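Local coordinates for protein MgGH51 (Meripilus giganteus, PDB 6ZPV) that hydrolyses alpha-L-arabinofuranosidic linkages as a glycosidase of family GH51, probably releasing arabinose from arabinose-bearing plant polysaccharides, at residues G32-Q44 with F195-L209. Numbering follows the deposited sequence. Where two conformers were deposited one is given.
Sequences GLYAELLQNRAFQ and FSLFPPTFKNRPNGL
Glu36 lays its carboxylate against strand residues Ser196 and Leu197, and four donors grip its two oxygens. OE1 takes the Ser196 hydroxyl on its syn lone pair (OG to OE1 2.7 Å) and, on the anti side, a salt bridge from Arg41 (NH1 to OE1 2.8 Å). OE2 receives the nearly straight bond from Leu197 N (2.9 Å, 174° at the hydrogen) on its syn side, while Leu38 N uses the anti lone pair. A bend at chi2 (67°) turns the carboxylate toward Ser196 and Leu197. With an alanine here, Ser196 OG and the two amides would probably lack their acceptor, and Arg41 its counter-charge.

Arg41 also points NH1 and NH2 end-on at Tyr34 OH, which in turn donates to Asn207 OD1 (2.6 Å) in the amide's carbonyl plane. The edge of Phe198 meets the Tyr34 ring face, offset, with planes at 77°; Glu36 N lies over one Phe198 face, toward the rim.

Topologically, the segments are the two links between the parallel beta/alpha barrel and the beta-sandwich inserted after its first strand: 32-44 leads out from helix 29-33, while strand 189-198 returns through 199-209 to helix 211-219. The only beta bridge between them pairs Tyr34 with Leu209, flanked by Ala35 N bonding to Gly208 O (3.0 Å).

Whereas Glu36, Arg41, Tyr34 and Ser196 are buried, Leu37 and Pro199 are partly exposed, and their side chains meet by apolar van der Waals contact. Beside the backbone bond from Leu37 N to Leu197 O (2.9 Å), Leu37 CD1 rests 3.9 Å from CD2 of the buried Leu197 and 3.8 Å from Pro199 CD.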
loop_
_atom_site.group_PDB
_atom_site.type_symbol
_atom_site.label_atom_id
_atom_site.label_comp_id
_atom_site.label_asym_id
_atom_site.label_seq_id
_atom_site.Cartn_x
_atom_site.Cartn_y
_atom_site.Cartn_z
ATOM N N GLY A 32 0.348 -5.276 7.529
ATOM C CA GLY A 32 -0.649 -4.314 7.040
ATOM C C GLY A 32 -1.613 -4.935 6.075
ATOM O O GLY A 32 -2.484 -5.751 6.437
ATOM N N LEU A 33 -1.480 -4.553 4.806
ATOM C CA LEU A 33 -2.411 -5.080 3.750
ATOM C C LEU A 33 -2.303 -6.606 3.630
ATOM O O LEU A 33 -3.305 -7.253 3.330
ATOM C CB LEU A 33 -2.112 -4.347 2.450
ATOM C CG LEU A 33 -2.974 -4.745 1.256
ATOM C CD1 LEU A 33 -4.430 -4.373 1.479
ATOM C CD2 LEU A 33 -2.449 -4.023 0.021
ATOM N N TYR A 34 -1.109 -7.164 3.773
ATOM C CA TYR A 34 -0.942 -8.626 3.706
ATOM C C TYR A 34 -1.488 -9.251 4.983
ATOM O O TYR A 34 -1.113 -8.829 6.065
ATOM C CB TYR A 34 0.533 -8.942 3.462
ATOM C CG TYR A 34 0.878 -10.403 3.293
ATOM C CD1 TYR A 34 0.154 -11.236 2.448
ATOM C CD2 TYR A 34 1.975 -10.927 3.950
ATOM C CE1 TYR A 34 0.524 -12.561 2.287
ATOM C CE2 TYR A 34 2.338 -12.261 3.769
ATOM C CZ TYR A 34 1.606 -13.095 2.957
ATOM O OH TYR A 34 2.020 -14.412 2.806
ATOM N N ALA A 35 -2.360 -10.261 4.871
ATOM C CA ALA A 35 -3.158 -10.673 6.068
ATOM C C ALA A 35 -2.405 -11.523 7.087
ATOM O O ALA A 35 -2.962 -11.762 8.162
ATOM C CB ALA A 35 -4.396 -11.412 5.601
ATOM N N GLU A 36 -1.199 -11.997 6.783
ATOM C CA GLU A 36 -0.445 -12.818 7.729
ATOM C C GLU A 36 -0.380 -12.156 9.088
ATOM O O GLU A 36 -0.033 -10.937 9.211
ATOM C CB GLU A 36 0.974 -13.023 7.185
ATOM C CG GLU A 36 1.943 -13.640 8.166
ATOM C CD GLU A 36 1.602 -15.094 8.535
ATOM O OE1 GLU A 36 1.594 -15.929 7.578
ATOM O OE2 GLU A 36 1.322 -15.372 9.709
ATOM N N LEU A 37 -0.579 -12.904 10.159
ATOM C CA LEU A 37 -0.626 -12.370 11.524
ATOM C C LEU A 37 0.650 -12.582 12.313
ATOM O O LEU A 37 0.814 -11.899 13.360
ATOM C CB LEU A 37 -1.801 -13.062 12.266
ATOM C CG LEU A 37 -3.152 -12.739 11.680
ATOM C CD1 LEU A 37 -4.249 -13.605 12.267
ATOM C CD2 LEU A 37 -3.481 -11.267 11.838
ATOM N N LEU A 38 1.511 -13.498 11.915
ATOM C CA LEU A 38 2.731 -13.778 12.651
ATOM C C LEU A 38 3.883 -12.915 12.129
ATOM O O LEU A 38 4.117 -12.894 10.918
ATOM C CB LEU A 38 3.132 -15.247 12.592
ATOM C CG LEU A 38 2.028 -16.236 12.931
ATOM C CD1 LEU A 38 2.551 -17.647 12.897
ATOM C CD2 LEU A 38 1.394 -15.947 14.274
ATOM N N GLN A 39 4.587 -12.240 13.001
ATOM C CA GLN A 39 5.748 -11.412 12.645
ATOM C C GLN A 39 6.988 -12.321 12.651
ATOM O O GLN A 39 7.118 -13.192 13.488
ATOM C CB GLN A 39 5.860 -10.207 13.553
ATOM C CG GLN A 39 7.039 -9.336 13.257
ATOM C CD GLN A 39 7.085 -8.031 14.011
ATOM O OE1 GLN A 39 6.356 -7.818 15.065
ATOM N NE2 GLN A 39 7.943 -7.169 13.600
ATOM N N ASN A 40 7.899 -12.100 11.714
ATOM C CA ASN A 40 9.127 -12.904 11.654
ATOM C C ASN A 40 8.756 -14.402 11.552
ATOM O O ASN A 40 9.318 -15.262 12.274
ATOM C CB ASN A 40 10.053 -12.586 12.844
ATOM C CG ASN A 40 11.405 -13.265 12.795
ATOM O OD1 ASN A 40 11.913 -13.594 11.695
ATOM N ND2 ASN A 40 12.038 -13.409 13.973
ATOM N N ARG A 41 7.817 -14.704 10.669
ATOM C CA ARG A 41 7.174 -16.023 10.624
ATOM C C ARG A 41 8.099 -17.157 10.214
ATOM O O ARG A 41 7.839 -18.316 10.533
ATOM C CB ARG A 41 5.963 -15.995 9.717
ATOM C CG ARG A 41 6.259 -15.895 8.222
ATOM C CD ARG A 41 4.991 -15.849 7.383
ATOM N NE ARG A 41 5.281 -15.724 5.991
ATOM C CZ ARG A 41 4.393 -15.488 5.041
ATOM N NH1 ARG A 41 3.095 -15.439 5.322
ATOM N NH2 ARG A 41 4.768 -15.319 3.775
ATOM N N ALA A 42 9.140 -16.826 9.449
ATOM C CA ALA A 42 10.023 -17.858 8.874
ATOM C C ALA A 42 11.482 -17.479 9.042
ATOM O O ALA A 42 12.354 -18.058 8.379
ATOM C CB ALA A 42 9.672 -18.090 7.422
ATOM N N PHE A 43 11.792 -16.577 9.973
ATOM C CA PHE A 43 13.177 -16.250 10.340
ATOM C C PHE A 43 13.939 -15.793 9.089
ATOM O O PHE A 43 15.152 -16.025 8.965
ATOM C CB PHE A 43 13.851 -17.433 11.046
ATOM C CG PHE A 43 12.965 -17.946 12.171
ATOM C CD1 PHE A 43 12.813 -17.261 13.348
ATOM C CD2 PHE A 43 12.158 -19.049 11.964
ATOM C CE1 PHE A 43 11.868 -17.654 14.289
ATOM C CE2 PHE A 43 11.222 -19.432 12.890
ATOM C CZ PHE A 43 11.070 -18.744 14.031
ATOM N N GLN A 44 13.266 -15.081 8.188
ATOM C CA GLN A 44 13.954 -14.692 6.965
ATOM C C GLN A 44 14.909 -13.522 7.233
ATOM O O GLN A 44 14.585 -12.544 7.920
ATOM C CB GLN A 44 12.937 -14.197 5.928
ATOM C CG GLN A 44 12.152 -15.350 5.308
ATOM C CD GLN A 44 10.849 -14.865 4.667
ATOM O OE1 GLN A 44 9.937 -14.409 5.391
ATOM N NE2 GLN A 44 10.736 -14.910 3.327
ATOM N N PHE A 195 6.286 -20.812 9.753
ATOM C CA PHE A 195 4.993 -20.663 10.449
ATOM C C PHE A 195 4.080 -19.734 9.689
ATOM O O PHE A 195 4.536 -18.823 8.993
ATOM C CB PHE A 195 5.236 -20.048 11.825
ATOM C CG PHE A 195 6.021 -20.882 12.807
ATOM C CD1 PHE A 195 5.356 -21.746 13.679
ATOM C CD2 PHE A 195 7.391 -20.778 12.939
ATOM C CE1 PHE A 195 6.027 -22.465 14.671
ATOM C CE2 PHE A 195 8.072 -21.507 13.924
ATOM C CZ PHE A 195 7.400 -22.344 14.775
ATOM N N SER A 196 2.776 -19.880 9.920
ATOM C CA SER A 196 1.820 -18.937 9.339
ATOM C C SER A 196 0.499 -18.952 10.114
ATOM O O SER A 196 0.041 -20.036 10.522
ATOM C CB SER A 196 1.556 -19.280 7.877
ATOM O OG SER A 196 0.617 -18.390 7.264
ATOM N N LEU A 197 -0.126 -17.796 10.268
ATOM C CA LEU A 197 -1.470 -17.698 10.786
ATOM C C LEU A 197 -2.237 -16.653 9.994
ATOM O O LEU A 197 -1.832 -15.482 9.984
ATOM C CB LEU A 197 -1.483 -17.339 12.284
ATOM C CG LEU A 197 -2.867 -17.298 12.922
ATOM C CD1 LEU A 197 -3.474 -18.667 13.079
ATOM C CD2 LEU A 197 -2.851 -16.589 14.265
ATOM N N PHE A 198 -3.307 -17.079 9.345
ATOM C CA PHE A 198 -4.159 -16.165 8.564
ATOM C C PHE A 198 -5.551 -16.067 9.127
ATOM O O PHE A 198 -6.140 -17.099 9.507
ATOM C CB PHE A 198 -4.287 -16.600 7.090
ATOM C CG PHE A 198 -3.248 -16.027 6.167
ATOM C CD1 PHE A 198 -1.909 -16.358 6.300
ATOM C CD2 PHE A 198 -3.569 -15.146 5.175
ATOM C CE1 PHE A 198 -0.955 -15.811 5.461
ATOM C CE2 PHE A 198 -2.639 -14.589 4.332
ATOM C CZ PHE A 198 -1.313 -14.963 4.492
ATOM N N PRO A 199 -6.141 -14.869 9.145
ATOM C CA PRO A 199 -7.575 -14.703 9.335
ATOM C C PRO A 199 -8.294 -14.945 8.023
ATOM O O PRO A 199 -7.641 -15.142 6.988
ATOM C CB PRO A 199 -7.648 -13.207 9.717
ATOM C CG PRO A 199 -6.630 -12.575 8.758
ATOM C CD PRO A 199 -5.522 -13.613 8.647
ATOM N N PRO A 200 -9.637 -14.850 7.967
ATOM C CA PRO A 200 -10.306 -14.777 6.690
ATOM C C PRO A 200 -9.710 -13.639 5.865
ATOM O O PRO A 200 -9.418 -12.571 6.423
ATOM C CB PRO A 200 -11.816 -14.524 7.088
ATOM C CG PRO A 200 -11.908 -15.086 8.484
ATOM C CD PRO A 200 -10.575 -14.745 9.122
ATOM N N THR A 201 -9.643 -13.777 4.553
ATOM C CA THR A 201 -9.023 -12.773 3.695
ATOM C C THR A 201 -10.032 -12.063 2.799
ATOM O O THR A 201 -11.116 -12.594 2.519
ATOM C CB THR A 201 -7.912 -13.422 2.879
ATOM O OG1 THR A 201 -8.480 -14.477 2.122
ATOM C CG2 THR A 201 -6.736 -13.857 3.713
ATOM N N PHE A 202 -9.641 -10.919 2.289
ATOM C CA PHE A 202 -10.440 -10.196 1.266
ATOM C C PHE A 202 -10.715 -11.128 0.098
ATOM O O PHE A 202 -9.788 -11.762 -0.450
ATOM C CB PHE A 202 -9.636 -8.969 0.858
ATOM C CG PHE A 202 -10.319 -8.060 -0.118
ATOM C CD1 PHE A 202 -11.470 -7.356 0.218
ATOM C CD2 PHE A 202 -9.826 -7.892 -1.413
ATOM C CE1 PHE A 202 -12.066 -6.484 -0.673
ATOM C CE2 PHE A 202 -10.450 -7.017 -2.275
ATOM C CZ PHE A 202 -11.569 -6.325 -1.934
ATOM N N LYS A 203 -11.968 -11.237 -0.290
ATOM C CA LYS A 203 -12.428 -12.078 -1.410
ATOM C C LYS A 203 -12.003 -13.533 -1.219
ATOM O O LYS A 203 -11.967 -14.298 -2.185
ATOM C CB LYS A 203 -11.956 -11.520 -2.757
ATOM C CG LYS A 203 -12.492 -10.138 -3.025
ATOM C CD LYS A 203 -13.926 -9.988 -3.234
ATOM C CE LYS A 203 -14.219 -8.579 -3.743
ATOM N NZ LYS A 203 -15.645 -8.294 -3.571
ATOM N N ASN A 204 -11.728 -13.944 0.027
ATOM C CA ASN A 204 -11.329 -15.347 0.320
ATOM C C ASN A 204 -10.157 -15.788 -0.562
ATOM O O ASN A 204 -10.010 -16.991 -0.826
ATOM C CB ASN A 204 -12.488 -16.344 0.258
ATOM C CG ASN A 204 -13.596 -15.905 1.181
ATOM O OD1 ASN A 204 -13.383 -15.615 2.367
ATOM N ND2 ASN A 204 -14.789 -15.832 0.639
ATOM N N ARG A 205 -9.237 -14.887 -0.865
ATOM C CA ARG A 205 -8.084 -15.293 -1.651
ATOM C C ARG A 205 -7.058 -15.994 -0.778
ATOM O O ARG A 205 -6.714 -15.521 0.318
ATOM C CB ARG A 205 -7.364 -14.095 -2.307
ATOM C CG ARG A 205 -8.268 -13.311 -3.286
ATOM C CD ARG A 205 -8.964 -14.225 -4.297
ATOM N NE ARG A 205 -9.742 -13.477 -5.220
ATOM C CZ ARG A 205 -10.649 -13.993 -6.018
ATOM N NH1 ARG A 205 -10.916 -15.295 -5.944
ATOM N NH2 ARG A 205 -11.386 -13.191 -6.784
ATOM N N PRO A 206 -6.545 -17.164 -1.224
ATOM C CA PRO A 206 -5.457 -17.780 -0.565
ATOM C C PRO A 206 -4.270 -16.797 -0.606
ATOM O O PRO A 206 -3.968 -16.098 -1.555
ATOM C CB PRO A 206 -5.186 -19.047 -1.338
ATOM C CG PRO A 206 -6.331 -19.310 -2.107
ATOM C CD PRO A 206 -6.958 -17.955 -2.366
ATOM N N ASN A 207 -3.594 -16.794 0.468
ATOM C CA ASN A 207 -2.429 -15.953 0.687
ATOM C C ASN A 207 -2.757 -14.464 0.509
ATOM O O ASN A 207 -1.896 -13.688 0.056
ATOM C CB ASN A 207 -1.220 -16.383 -0.174
ATOM C CG ASN A 207 0.053 -15.795 0.364
ATOM O OD1 ASN A 207 0.278 -15.874 1.603
ATOM N ND2 ASN A 207 0.895 -15.213 -0.508
ATOM N N GLY A 208 -3.989 -14.079 0.857
ATOM C CA GLY A 208 -4.510 -12.764 0.483
ATOM C C GLY A 208 -4.406 -11.720 1.604
ATOM O O GLY A 208 -3.471 -11.733 2.448
ATOM N N LEU A 209 -5.324 -10.781 1.536
ATOM C CA LEU A 209 -5.160 -9.443 2.138
ATOM C C LEU A 209 -6.131 -9.221 3.309
ATOM O O LEU A 209 -7.221 -9.837 3.378
ATOM C CB LEU A 209 -5.296 -8.385 1.066
ATOM C CG LEU A 209 -4.443 -8.612 -0.179
ATOM C CD1 LEU A 209 -4.596 -7.440 -1.125
ATOM C CD2 LEU A 209 -2.978 -8.836 0.146
#